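Local coordinates for protein C-type lectin domain family 4 member F (Mus musculus, PDB 6JJJ) that is a Kupffer cell C-type lectin receptor with affinity for galactose and fucose, and could take part in endocytosis, at residues K50-Q55 against Y144-K149; L59-S64 against W93-G98; H80-T85 against D127-R132; K112-N117 against W135-C140. All blocks are in the same frame, centred on the assembly; numbering follows the deposited sequence.

Contact 1. Residues K50-Q55 against Y144-K149; sequences KFCTSQ and YPWVCK
The disulfide between Cys52 and Cys148 ties helix 45-54 to strand 147-151. Its two SG atoms are 2.0 Å apart, with a torsion of -79° about the sulfur-sulfur bond. Both cysteines turn SG away from their own carbonyl carbons, and the backbones close to 5.5 Å between Cys52 CA and Cys148 CA. This is the long-range disulfide of the C-type lectin fold. It joins an early helix to strand 147-151, the last strand of the chain.

Two aromatic side chains pack against the bridge. The Phe51 ring receives Trp146 over one face. Trp146 CZ2 sits 3.7 Å from Phe51 CG, displaced toward the rim of the phenyl ring. The ring planes meet obliquely, at 58°, and the two side chains cross at about a right angle. Phe51 reaches the indole because its CG is anti to the backbone N (chi1 -179°). Cys148 SG lies at the edge of the same phenyl ring, 4.0 Å from Phe51 CD1. Cys52 SG comes up obliquely to the pyrrole part of the indole, 3.6 Å from Trp146 CD1. Each sulfur therefore makes a sulfur-aromatic contact, one with each ring. Leu59 packs on both Cys52 and Trp146, and the Phe51 ring also meets Tyr37. Beside the disulfide, the backbone of Cys148 is hydrogen-bonded to that of Tyr37 in the adjacent strand 34-38.

Contact 2. Residues L59-S64 against W93-G98; sequences LASVTS and WRWVDG
Ser61 and Trp95 face each other with their CA atoms 6.7 Å apart, and Leu59 CA lies 7.1 Å from Val96 CA. The paired positions run in opposite senses along the chain. In this C-type lectin fold the contact joins the loop that leads from strand 58-59 to helix 65-75 with the end of strand 94-95, an outer strand of the second sheet. Gly83 makes backbone hydrogen bonds to both segments, at Ala60 and at Val96.

The Trp95 indole gives the largest share of the buried surface. The loop backbone lies over one of its faces. Ser61 CA stands 4.0 Å from the centroid of the six-membered ring and 17° off its normal, a CH-pi contact. Val62 N lies over the same face, nearer the rim. Val62 crosses the indole at about a right angle, and CG2 is the branch that touches CZ2 of Trp95. Trp135 also meets this indole, and Phe101 meets it edge-to-face. At the Leu59 end, Val96 CG1 approaches Leu59 CB at 4.3 Å, a looser touch. Away from that end, Ser61 OG is hydrogen-bonded to Asp97 OD2, though the modelled 2.4 Å between them is doubtfully short. The other carboxylate oxygen, Asp97 OD1, takes the backbone N of Thr99.

Contact 3. Residues H80-T85 against D127-R132; sequences HWIGLT and DCVHVR. With CA (calcium ion), chain G.
Val129 is the bump that fills the hollow between Ile82 and Leu84. Its two branches part to either neighbour. CG1, anti to the backbone N (chi1 179°), meets Ile82 CD1 at 3.6 Å, while Val129 CG2 lies alongside Leu84 CB at 3.7 Å. Ile82 CD1 reaches further and slots against Val131 CG2, crossing that side chain at about a right angle. Ile82 and Val131 share one face of the sheet with Val129.

The backbones are antiparallel. His80 and Val131 form a hydrogen-bonded pair, with His80 N to Val131 O at 2.9 Å and Val131 N to His80 O at 2.8 Å. Trp81 and His130 form the next, non-hydrogen-bonded pair. Residues 81 to 84 read Trp-Ile-Gly-Leu, the WIGL motif of C-type lectins, at the core of the domain. On the other face, the benzene part of Trp81 lies across the second strand. Val129 O lies at the edge of the Trp81 ring, near its plane and close to CE3, and CZ3 presses obliquely on Cys128 CB. The His130 ring meets the Trp81 ring obliquely, and Tyr144 meets both edge-to-face. Asp127 and Cys128 both face Met138, a classic beta bulge. Asp127 OD1 binds a calcium ion at 2.3 Å, joined there by Asp86, Glu90, Asn117 and Glu126.

Contact 4. Residues K112-N117 against W135-C140; sequences KNQPDN and WNDMAC. With CA (calcium ion), chain H; CA (calcium ion), chain G.
Asp116, Asn136 and Asp137 hold one calcium ion between the two segments. Asp116 OD1 binds it at 2.5 Å. Asn136 gives its side-chain OD1. Asp137 gives two oxygens, its backbone O at 2.6 Å from the calcium and its OD1 at 2.8 Å. A water 2.3 Å from the ion and Glu126 OE1 complete its shell, and the water also donates to Asp116 OD2. Asp116 OD1 and Asp137 OD1 come close because the same ion draws both, with their carboxylate planes 49° apart.

The second shell sets these groups. Asp137 OD2 takes Asn117 N at 2.8 Å through its syn lone pair, while Asp116 N makes a weak bond to Asp137 OD1. The Asp137 carboxylate is thus tied to the loop backbone as well as to the metal. Pro115, after a cis peptide bond, lays CB 3.5 Å from Asp137 OD2. Asn136 ND2 is held by His130 NE2. Gln114, Pro115 and Asp116 form the QPD motif, a sequence associated with galactose-type C-type lectins, and Trp135, Asn136 and Asp137 form the WND motif. Such a site is consistent with calcium-dependent sugar binding.

Asn117 turns away from strand 135-138 and reaches the other calcium ion with OD1 at 2.8 Å. Strand 135-138 is an outer strand of its sheet within this chain, next to strand 128-131. Its Trp135 turns inward onto Val62, Ile82, Leu84 and Val129.

Contact 1 opens first, on helix 45-54, and closes last, at strand 147-151. Its loop spans the other three contacts. Contact 2 opens at residues 59-64 and closes at 93-98, bringing the loop before helix 65-75 to the second sheet. Contact 3 starts at 80-85, within that loop, and closes at 127-132, so contacts 2 and 3 cross. Contact 4 opens at 112-117, after contact 2 has closed, and ends at 135-140, crossing contact 3. The Cys128-Cys140 disulfide joins contacts 3 and 4, and both reach the same calcium ion. Backbone pairing of Pro145 with Trp81 and of Val147 with Ala60 ties contact 1 to contacts 3 and 2.

Contact 1. Residues K50-Q55 against Y144-K149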
loop_
_atom_site.group_PDB
_atom_site.type_symbol
_atom_site.label_atom_id
_atom_site.label_comp_id
_atom_site.label_asym_id
_atom_site.label_seq_id
_atom_site.Cartn_x
_atom_site.Cartn_y
_atom_site.Cartn_z
ATOM N N LYS A 50 -12.276 12.042 18.038
ATOM C CA LYS A 50 -13.169 10.890 18.004
ATOM C C LYS A 50 -12.866 9.998 16.804
ATOM O O LYS A 50 -12.963 8.767 16.890
ATOM C CB LYS A 50 -14.625 11.357 17.975
ATOM C CG LYS A 50 -15.054 12.167 19.193
ATOM C CD LYS A 50 -15.545 11.245 20.310
ATOM C CE LYS A 50 -15.866 12.014 21.584
ATOM N NZ LYS A 50 -16.953 13.016 21.394
ATOM N N PHE A 51 -12.473 10.600 15.678
ATOM C CA PHE A 51 -12.089 9.809 14.511
ATOM C C PHE A 51 -10.806 9.032 14.788
ATOM O O PHE A 51 -10.765 7.804 14.647
ATOM C CB PHE A 51 -11.915 10.714 13.284
ATOM C CG PHE A 51 -11.533 9.969 12.028
ATOM C CD1 PHE A 51 -10.223 9.573 11.804
ATOM C CD2 PHE A 51 -12.489 9.667 11.069
ATOM C CE1 PHE A 51 -9.876 8.884 10.656
ATOM C CE2 PHE A 51 -12.147 8.983 9.917
ATOM C CZ PHE A 51 -10.838 8.591 9.709
ATOM N N CYS A 52 -9.736 9.738 15.171
ATOM C CA CYS A 52 -8.462 9.068 15.425
ATOM C C CYS A 52 -8.625 7.955 16.457
ATOM O O CYS A 52 -7.976 6.905 16.358
ATOM C CB CYS A 52 -7.410 10.078 15.884
ATOM S SG CYS A 52 -7.005 11.406 14.697
ATOM N N THR A 53 -9.478 8.171 17.461
ATOM C CA THR A 53 -9.754 7.124 18.439
ATOM C C THR A 53 -10.438 5.941 17.769
ATOM O O THR A 53 -10.047 4.784 17.970
ATOM C CB THR A 53 -10.629 7.665 19.571
ATOM O OG1 THR A 53 -11.796 8.282 19.012
ATOM C CG2 THR A 53 -9.868 8.671 20.414
ATOM N N SER A 54 -11.466 6.214 16.960
ATOM C CA SER A 54 -12.180 5.136 16.289
ATOM C C SER A 54 -11.209 4.220 15.561
ATOM O O SER A 54 -11.366 2.994 15.573
ATOM C CB SER A 54 -13.198 5.708 15.300
ATOM O OG SER A 54 -12.563 6.171 14.120
ATOM N N GLN A 55 -10.170 4.793 14.958
ATOM C CA GLN A 55 -9.166 4.014 14.257
ATOM C C GLN A 55 -7.988 3.654 15.157
ATOM O O GLN A 55 -6.897 3.367 14.652
ATOM C CB GLN A 55 -8.665 4.797 13.044
ATOM C CG GLN A 55 -9.762 5.446 12.201
ATOM C CD GLN A 55 -10.821 4.498 11.690
ATOM O OE1 GLN A 55 -11.347 3.666 12.427
ATOM N NE2 GLN A 55 -11.153 4.632 10.412
ATOM N N TYR A 144 -11.201 22.357 11.223
ATOM C CA TYR A 144 -10.033 22.152 10.385
ATOM C C TYR A 144 -9.869 20.670 10.077
ATOM O O TYR A 144 -10.462 19.817 10.746
ATOM C CB TYR A 144 -8.753 22.654 11.068
ATOM C CG TYR A 144 -8.647 24.153 11.178
ATOM C CD1 TYR A 144 -8.111 24.909 10.144
ATOM C CD2 TYR A 144 -9.070 24.813 12.322
ATOM C CE1 TYR A 144 -8.009 26.279 10.244
ATOM C CE2 TYR A 144 -8.973 26.182 12.429
ATOM C CZ TYR A 144 -8.440 26.910 11.390
ATOM O OH TYR A 144 -8.342 28.278 11.501
ATOM N N PRO A 145 -9.069 20.323 9.068
ATOM C CA PRO A 145 -8.642 18.920 8.924
ATOM C C PRO A 145 -7.656 18.560 10.025
ATOM O O PRO A 145 -7.358 19.398 10.883
ATOM C CB PRO A 145 -8.006 18.877 7.531
ATOM C CG PRO A 145 -7.572 20.291 7.270
ATOM C CD PRO A 145 -8.548 21.189 7.994
ATOM N N TRP A 146 -7.135 17.337 10.020
ATOM C CA TRP A 146 -6.315 16.873 11.130
ATOM C C TRP A 146 -5.349 15.797 10.653
ATOM O O TRP A 146 -5.346 15.404 9.485
ATOM C CB TRP A 146 -7.186 16.317 12.258
ATOM C CG TRP A 146 -7.928 15.077 11.848
ATOM C CD1 TRP A 146 -7.503 13.787 11.978
ATOM C CD2 TRP A 146 -9.216 15.013 11.227
ATOM N NE1 TRP A 146 -8.451 12.924 11.485
ATOM C CE2 TRP A 146 -9.512 13.652 11.017
ATOM C CE3 TRP A 146 -10.150 15.975 10.829
ATOM C CZ2 TRP A 146 -10.702 13.230 10.429
ATOM C CZ3 TRP A 146 -11.331 15.554 10.248
ATOM C CH2 TRP A 146 -11.597 14.195 10.051
ATOM N N VAL A 147 -4.523 15.317 11.580
ATOM C CA VAL A 147 -3.602 14.214 11.322
ATOM C C VAL A 147 -3.603 13.283 12.529
ATOM O O VAL A 147 -3.402 13.725 13.665
ATOM C CB VAL A 147 -2.182 14.732 11.013
ATOM C CG1 VAL A 147 -1.712 15.675 12.113
ATOM C CG2 VAL A 147 -1.220 13.575 10.825
ATOM N N CYS A 148 -3.815 11.993 12.280
ATOM C CA CYS A 148 -3.749 10.970 13.314
ATOM C C CYS A 148 -2.386 10.287 13.289
ATOM O O CYS A 148 -1.722 10.232 12.252
ATOM C CB CYS A 148 -4.839 9.910 13.124
ATOM S SG CYS A 148 -6.544 10.505 12.932
ATOM N N LYS A 149 -1.978 9.751 14.441
ATOM C CA LYS A 149 -0.747 8.973 14.539
ATOM C C LYS A 149 -1.032 7.634 15.205
ATOM O O LYS A 149 -1.818 7.551 16.154
ATOM C CB LYS A 149 0.349 9.717 15.325
ATOM C CG LYS A 149 1.654 8.931 15.441
ATOM C CD LYS A 149 2.862 9.832 15.671
ATOM C CE LYS A 149 3.056 10.170 17.143
ATOM N NZ LYS A 149 4.327 10.918 17.372
#

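Contact 2. Residues L59-S64 against W93-G98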
loop_
_atom_site.group_PDB
_atom_site.type_symbol
_atom_site.label_atom_id
_atom_site.label_comp_id
_atom_site.label_asym_id
_atom_site.label_seq_id
_atom_site.Cartn_x
_atom_site.Cartn_y
_atom_site.Cartn_z
ATOM N N LEU A 59 -4.443 12.159 17.705
ATOM C CA LEU A 59 -3.934 13.284 16.930
ATOM C C LEU A 59 -2.421 13.376 17.080
ATOM O O LEU A 59 -1.895 13.367 18.196
ATOM C CB LEU A 59 -4.599 14.576 17.391
ATOM C CG LEU A 59 -6.087 14.696 17.054
ATOM C CD1 LEU A 59 -6.729 15.841 17.824
ATOM C CD2 LEU A 59 -6.290 14.880 15.559
ATOM N N ALA A 60 -1.727 13.471 15.945
ATOM C CA ALA A 60 -0.279 13.316 15.913
ATOM C C ALA A 60 0.406 14.174 16.970
ATOM O O ALA A 60 -0.083 15.240 17.355
ATOM C CB ALA A 60 0.252 13.683 14.524
ATOM N N SER A 61 1.564 13.695 17.419
ATOM C CA SER A 61 2.441 14.394 18.351
ATOM C C SER A 61 3.778 14.669 17.667
ATOM O O SER A 61 3.973 14.349 16.492
ATOM C CB SER A 61 2.646 13.572 19.627
ATOM O OG SER A 61 1.413 13.076 20.119
ATOM N N VAL A 62 4.715 15.250 18.415
ATOM C CA VAL A 62 6.069 15.490 17.921
ATOM C C VAL A 62 7.066 15.075 19.002
ATOM O O VAL A 62 7.373 15.850 19.914
ATOM C CB VAL A 62 6.287 16.949 17.493
ATOM C CG1 VAL A 62 5.451 17.275 16.260
ATOM C CG2 VAL A 62 5.947 17.904 18.631
ATOM N N THR A 63 7.585 13.852 18.899
ATOM C CA THR A 63 8.709 13.454 19.737
ATOM C C THR A 63 10.024 14.056 19.259
ATOM O O THR A 63 10.964 14.175 20.052
ATOM C CB THR A 63 8.830 11.927 19.778
ATOM O OG1 THR A 63 9.931 11.554 20.620
ATOM C CG2 THR A 63 9.048 11.359 18.381
ATOM N N SER A 64 10.105 14.437 17.983
ATOM C CA SER A 64 11.320 14.969 17.386
ATOM C C SER A 64 10.954 16.147 16.490
ATOM O O SER A 64 9.779 16.505 16.350
ATOM C CB SER A 64 12.062 13.876 16.606
ATOM O OG SER A 64 11.227 13.294 15.617
ATOM N N TRP A 93 -0.054 22.958 28.661
ATOM C CA TRP A 93 -0.379 22.181 27.477
ATOM C C TRP A 93 -0.034 20.717 27.735
ATOM O O TRP A 93 0.738 20.388 28.638
ATOM C CB TRP A 93 0.392 22.684 26.258
ATOM C CG TRP A 93 0.151 24.124 25.925
ATOM C CD1 TRP A 93 0.838 25.199 26.404
ATOM C CD2 TRP A 93 -0.825 24.646 25.014
ATOM N NE1 TRP A 93 0.343 26.360 25.861
ATOM C CE2 TRP A 93 -0.680 26.047 25.004
ATOM C CE3 TRP A 93 -1.814 24.066 24.214
ATOM C CZ2 TRP A 93 -1.483 26.876 24.226
ATOM C CZ3 TRP A 93 -2.612 24.891 23.444
ATOM C CH2 TRP A 93 -2.441 26.280 23.455
ATOM N N ARG A 94 -0.604 19.834 26.922
ATOM C CA ARG A 94 -0.304 18.413 27.043
ATOM C C ARG A 94 -0.816 17.693 25.806
ATOM O O ARG A 94 -1.846 18.066 25.241
ATOM C CB ARG A 94 -0.934 17.812 28.308
ATOM N N TRP A 95 -0.079 16.668 25.391
ATOM C CA TRP A 95 -0.483 15.853 24.256
ATOM C C TRP A 95 -1.611 14.915 24.665
ATOM O O TRP A 95 -1.681 14.453 25.808
ATOM C CB TRP A 95 0.701 15.053 23.710
ATOM C CG TRP A 95 1.778 15.927 23.146
ATOM C CD1 TRP A 95 2.999 16.184 23.695
ATOM C CD2 TRP A 95 1.724 16.666 21.920
ATOM N NE1 TRP A 95 3.711 17.038 22.887
ATOM C CE2 TRP A 95 2.950 17.348 21.790
ATOM C CE3 TRP A 95 0.759 16.817 20.920
ATOM C CZ2 TRP A 95 3.235 18.168 20.702
ATOM C CZ3 TRP A 95 1.046 17.628 19.840
ATOM C CH2 TRP A 95 2.273 18.293 19.740
ATOM N N VAL A 96 -2.509 14.646 23.718
ATOM C CA VAL A 96 -3.660 13.801 24.013
ATOM C C VAL A 96 -3.286 12.326 24.043
ATOM O O VAL A 96 -3.984 11.534 24.688
ATOM C CB VAL A 96 -4.776 14.063 22.985
ATOM C CG1 VAL A 96 -4.335 13.627 21.590
ATOM C CG2 VAL A 96 -6.061 13.364 23.395
ATOM N N ASP A 97 -2.206 11.932 23.365
ATOM C CA ASP A 97 -1.802 10.531 23.362
ATOM C C ASP A 97 -1.111 10.131 24.661
ATOM O O ASP A 97 -1.270 8.992 25.115
ATOM C CB ASP A 97 -0.884 10.250 22.172
ATOM C CG ASP A 97 0.405 11.045 22.226
ATOM O OD1 ASP A 97 0.622 11.772 23.219
ATOM O OD2 ASP A 97 1.205 10.943 21.271
ATOM N N GLY A 98 -0.350 11.043 25.269
ATOM C CA GLY A 98 0.368 10.732 26.489
ATOM C C GLY A 98 1.775 11.295 26.553
ATOM O O GLY A 98 2.315 11.506 27.643
#

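Contact 3. Residues H80-T85 against D127-R132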
loop_
_atom_site.group_PDB
_atom_site.type_symbol
_atom_site.label_atom_id
_atom_site.label_comp_id
_atom_site.label_asym_id
_atom_site.label_seq_id
_atom_site.Cartn_x
_atom_site.Cartn_y
_atom_site.Cartn_z
ATOM N N HIS A 80 -3.690 21.918 9.813
ATOM C CA HIS A 80 -4.133 20.609 10.275
ATOM C C HIS A 80 -4.113 20.565 11.794
ATOM O O HIS A 80 -3.086 20.857 12.413
ATOM C CB HIS A 80 -3.232 19.478 9.754
ATOM C CG HIS A 80 -3.584 18.965 8.393
ATOM N ND1 HIS A 80 -4.880 18.724 8.000
ATOM C CD2 HIS A 80 -2.801 18.587 7.355
ATOM C CE1 HIS A 80 -4.882 18.245 6.768
ATOM N NE2 HIS A 80 -3.634 18.157 6.351
ATOM N N TRP A 81 -5.234 20.165 12.389
ATOM C CA TRP A 81 -5.274 19.957 13.829
ATOM C C TRP A 81 -4.169 19.012 14.282
ATOM O O TRP A 81 -3.691 18.195 13.488
ATOM C CB TRP A 81 -6.613 19.365 14.265
ATOM C CG TRP A 81 -7.745 20.314 14.365
ATOM C CD1 TRP A 81 -8.986 20.161 13.826
ATOM C CD2 TRP A 81 -7.759 21.561 15.065
ATOM N NE1 TRP A 81 -9.775 21.235 14.145
ATOM C CE2 TRP A 81 -9.044 22.113 14.901
ATOM C CE3 TRP A 81 -6.809 22.268 15.809
ATOM C CZ2 TRP A 81 -9.403 23.340 15.455
ATOM C CZ3 TRP A 81 -7.168 23.483 16.357
ATOM C CH2 TRP A 81 -8.453 24.007 16.177
ATOM N N ILE A 82 -3.761 19.106 15.550
ATOM C CA ILE A 82 -2.887 18.125 16.177
ATOM C C ILE A 82 -3.304 17.971 17.634
ATOM O O ILE A 82 -4.159 18.699 18.143
ATOM C CB ILE A 82 -1.396 18.506 16.067
ATOM C CG1 ILE A 82 -1.172 19.958 16.487
ATOM C CG2 ILE A 82 -0.897 18.285 14.643
ATOM C CD1 ILE A 82 0.289 20.331 16.627
ATOM N N GLY A 83 -2.666 17.020 18.313
ATOM C CA GLY A 83 -3.108 16.583 19.622
ATOM C C GLY A 83 -2.624 17.387 20.811
ATOM O O GLY A 83 -2.450 16.831 21.900
ATOM N N LEU A 84 -2.406 18.684 20.627
ATOM C CA LEU A 84 -1.985 19.565 21.707
ATOM C C LEU A 84 -3.153 20.430 22.169
ATOM O O LEU A 84 -4.039 20.776 21.383
ATOM C CB LEU A 84 -0.825 20.457 21.262
ATOM C CG LEU A 84 0.071 21.016 22.368
ATOM C CD1 LEU A 84 0.714 19.896 23.170
ATOM C CD2 LEU A 84 1.136 21.936 21.782
ATOM N N THR A 85 -3.155 20.756 23.460
ATOM C CA THR A 85 -4.211 21.591 24.019
ATOM C C THR A 85 -3.891 21.945 25.466
ATOM O O THR A 85 -3.295 21.151 26.199
ATOM C CB THR A 85 -5.577 20.889 23.944
ATOM O OG1 THR A 85 -6.557 21.661 24.653
ATOM C CG2 THR A 85 -5.498 19.489 24.544
ATOM N N ASP A 127 -7.712 26.918 22.671
ATOM C CA ASP A 127 -7.173 25.811 23.455
ATOM C C ASP A 127 -6.843 24.594 22.594
ATOM O O ASP A 127 -6.719 23.484 23.122
ATOM C CB ASP A 127 -8.148 25.400 24.560
ATOM C CG ASP A 127 -8.438 26.521 25.522
ATOM O OD1 ASP A 127 -7.536 27.350 25.750
ATOM O OD2 ASP A 127 -9.564 26.568 26.059
ATOM N N CYS A 128 -6.703 24.771 21.284
ATOM C CA CYS A 128 -6.387 23.673 20.384
ATOM C C CYS A 128 -5.389 24.171 19.352
ATOM O O CYS A 128 -5.390 25.349 18.984
ATOM C CB CYS A 128 -7.646 23.119 19.702
ATOM S SG CYS A 128 -8.753 22.224 20.835
ATOM N N VAL A 129 -4.520 23.266 18.906
ATOM C CA VAL A 129 -3.386 23.614 18.060
ATOM C C VAL A 129 -3.533 22.955 16.697
ATOM O O VAL A 129 -3.857 21.767 16.604
ATOM C CB VAL A 129 -2.052 23.195 18.714
ATOM C CG1 VAL A 129 -0.881 23.548 17.814
ATOM C CG2 VAL A 129 -1.908 23.835 20.086
ATOM N N HIS A 130 -3.279 23.726 15.641
ATOM C CA HIS A 130 -3.160 23.195 14.288
ATOM C C HIS A 130 -1.819 23.638 13.712
ATOM O O HIS A 130 -1.083 24.418 14.328
ATOM C CB HIS A 130 -4.331 23.640 13.400
ATOM C CG HIS A 130 -4.477 25.125 13.270
ATOM N ND1 HIS A 130 -5.674 25.724 12.942
ATOM C CD2 HIS A 130 -3.582 26.132 13.412
ATOM C CE1 HIS A 130 -5.513 27.033 12.894
ATOM N NE2 HIS A 130 -4.252 27.308 13.174
ATOM N N VAL A 131 -1.500 23.148 12.514
ATOM C CA VAL A 131 -0.203 23.408 11.895
ATOM C C VAL A 131 -0.397 23.766 10.428
ATOM O O VAL A 131 -1.070 23.037 9.692
ATOM C CB VAL A 131 0.733 22.186 12.013
ATOM C CG1 VAL A 131 2.129 22.521 11.506
ATOM C CG2 VAL A 131 0.775 21.684 13.448
ATOM N N ARG A 132 0.216 24.873 10.001
ATOM C CA ARG A 132 0.396 25.189 8.588
ATOM C C ARG A 132 1.868 25.161 8.205
ATOM O O ARG A 132 2.268 24.424 7.297
ATOM C CB ARG A 132 -0.218 26.562 8.276
HETATM CA CA CA G . -5.390 28.127 25.667
#

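Contact 4. Residues K112-N117 against W135-C140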
loop_
_atom_site.group_PDB
_atom_site.type_symbol
_atom_site.label_atom_id
_atom_site.label_comp_id
_atom_site.label_asym_id
_atom_site.label_seq_id
_atom_site.Cartn_x
_atom_site.Cartn_y
_atom_site.Cartn_z
ATOM N N LYS A 112 5.939 33.271 15.426
ATOM C CA LYS A 112 6.882 34.229 15.992
ATOM C C LYS A 112 6.396 34.762 17.336
ATOM O O LYS A 112 7.201 35.022 18.237
ATOM C CB LYS A 112 7.111 35.379 15.012
ATOM C CG LYS A 112 7.853 34.983 13.747
ATOM C CD LYS A 112 8.178 36.202 12.894
ATOM C CE LYS A 112 8.981 35.827 11.658
ATOM N NZ LYS A 112 9.338 37.031 10.857
ATOM N N ASN A 113 5.083 34.945 17.486
ATOM C CA ASN A 113 4.463 35.300 18.766
ATOM C C ASN A 113 3.247 34.385 18.924
ATOM O O ASN A 113 2.141 34.723 18.494
ATOM C CB ASN A 113 4.095 36.791 18.837
ATOM C CG ASN A 113 3.279 37.260 17.649
ATOM O OD1 ASN A 113 2.055 37.126 17.628
ATOM N ND2 ASN A 113 3.955 37.835 16.660
ATOM N N GLN A 114 3.457 33.215 19.538
ATOM C CA GLN A 114 2.422 32.194 19.655
ATOM C C GLN A 114 2.857 31.223 20.748
ATOM O O GLN A 114 4.058 30.956 20.860
ATOM C CB GLN A 114 2.233 31.457 18.325
ATOM C CG GLN A 114 0.826 30.937 18.056
ATOM C CD GLN A 114 -0.232 32.020 18.107
ATOM O OE1 GLN A 114 -0.788 32.307 19.166
ATOM N NE2 GLN A 114 -0.518 32.629 16.962
ATOM N N PRO A 115 1.929 30.684 21.551
ATOM C CA PRO A 115 0.474 30.885 21.524
ATOM C C PRO A 115 0.026 32.252 22.037
ATOM O O PRO A 115 0.687 32.848 22.887
ATOM C CB PRO A 115 -0.053 29.773 22.444
ATOM C CG PRO A 115 1.074 29.524 23.405
ATOM C CD PRO A 115 2.342 29.745 22.617
ATOM N N ASP A 116 -1.106 32.733 21.519
ATOM C CA ASP A 116 -1.675 34.000 21.948
ATOM C C ASP A 116 -2.972 33.843 22.726
ATOM O O ASP A 116 -3.337 34.754 23.474
ATOM C CB ASP A 116 -1.932 34.906 20.733
ATOM C CG ASP A 116 -2.828 34.252 19.700
ATOM O OD1 ASP A 116 -3.195 33.074 19.898
ATOM O OD2 ASP A 116 -3.152 34.908 18.686
ATOM N N ASN A 117 -3.673 32.722 22.567
ATOM C CA ASN A 117 -4.931 32.483 23.271
ATOM C C ASN A 117 -5.955 33.559 22.919
ATOM O O ASN A 117 -6.649 34.095 23.788
ATOM C CB ASN A 117 -4.719 32.411 24.785
ATOM C CG ASN A 117 -5.826 31.657 25.487
ATOM O OD1 ASN A 117 -6.366 30.688 24.949
ATOM N ND2 ASN A 117 -6.175 32.096 26.692
ATOM N N TRP A 135 3.165 25.932 14.696
ATOM C CA TRP A 135 1.953 25.737 15.476
ATOM C C TRP A 135 1.216 27.055 15.694
ATOM O O TRP A 135 1.799 28.140 15.653
ATOM C CB TRP A 135 2.278 25.119 16.831
ATOM C CG TRP A 135 2.946 23.803 16.743
ATOM C CD1 TRP A 135 3.154 23.062 15.619
ATOM C CD2 TRP A 135 3.500 23.055 17.827
ATOM N NE1 TRP A 135 3.807 21.898 15.935
ATOM C CE2 TRP A 135 4.030 21.869 17.286
ATOM C CE3 TRP A 135 3.600 23.274 19.204
ATOM C CZ2 TRP A 135 4.650 20.904 18.073
ATOM C CZ3 TRP A 135 4.217 22.317 19.984
ATOM C CH2 TRP A 135 4.734 21.145 19.417
ATOM N N ASN A 136 -0.091 26.947 15.921
ATOM C CA ASN A 136 -0.900 28.086 16.336
ATOM C C ASN A 136 -2.061 27.556 17.164
ATOM O O ASN A 136 -2.775 26.653 16.718
ATOM C CB ASN A 136 -1.430 28.882 15.139
ATOM C CG ASN A 136 -2.474 29.910 15.543
ATOM O OD1 ASN A 136 -2.347 30.568 16.577
ATOM N ND2 ASN A 136 -3.517 30.047 14.729
ATOM N N ASP A 137 -2.232 28.086 18.374
ATOM C CA ASP A 137 -3.398 27.722 19.169
ATOM C C ASP A 137 -4.641 28.364 18.558
ATOM O O ASP A 137 -4.589 29.472 18.017
ATOM C CB ASP A 137 -3.217 28.130 20.632
ATOM C CG ASP A 137 -3.225 29.626 20.846
ATOM O OD1 ASP A 137 -2.928 30.386 19.904
ATOM O OD2 ASP A 137 -3.527 30.033 21.988
ATOM N N MET A 138 -5.760 27.646 18.620
ATOM C CA MET A 138 -6.939 28.004 17.846
ATOM C C MET A 138 -8.189 27.637 18.628
ATOM O O MET A 138 -8.153 26.816 19.548
ATOM C CB MET A 138 -6.918 27.295 16.481
ATOM C CG MET A 138 -8.099 27.586 15.587
ATOM S SD MET A 138 -8.201 29.346 15.191
ATOM C CE MET A 138 -9.817 29.431 14.430
ATOM N N ALA A 139 -9.301 28.264 18.251
ATOM C CA ALA A 139 -10.588 27.924 18.838
ATOM C C ALA A 139 -10.955 26.494 18.464
ATOM O O ALA A 139 -10.966 26.131 17.284
ATOM C CB ALA A 139 -11.665 28.893 18.358
ATOM N N CYS A 140 -11.241 25.673 19.476
ATOM C CA CYS A 140 -11.432 24.250 19.228
ATOM C C CYS A 140 -12.670 23.986 18.381
ATOM O O CYS A 140 -12.674 23.054 17.569
ATOM C CB CYS A 140 -11.510 23.500 20.558
ATOM S SG CYS A 140 -10.009 23.643 21.576
HETATM CA CA CA H . -3.915 31.980 17.821
HETATM CA CA CA G . -5.390 28.127 25.667
HETATM O O HOH W 1 -4.019 33.590 16.202
#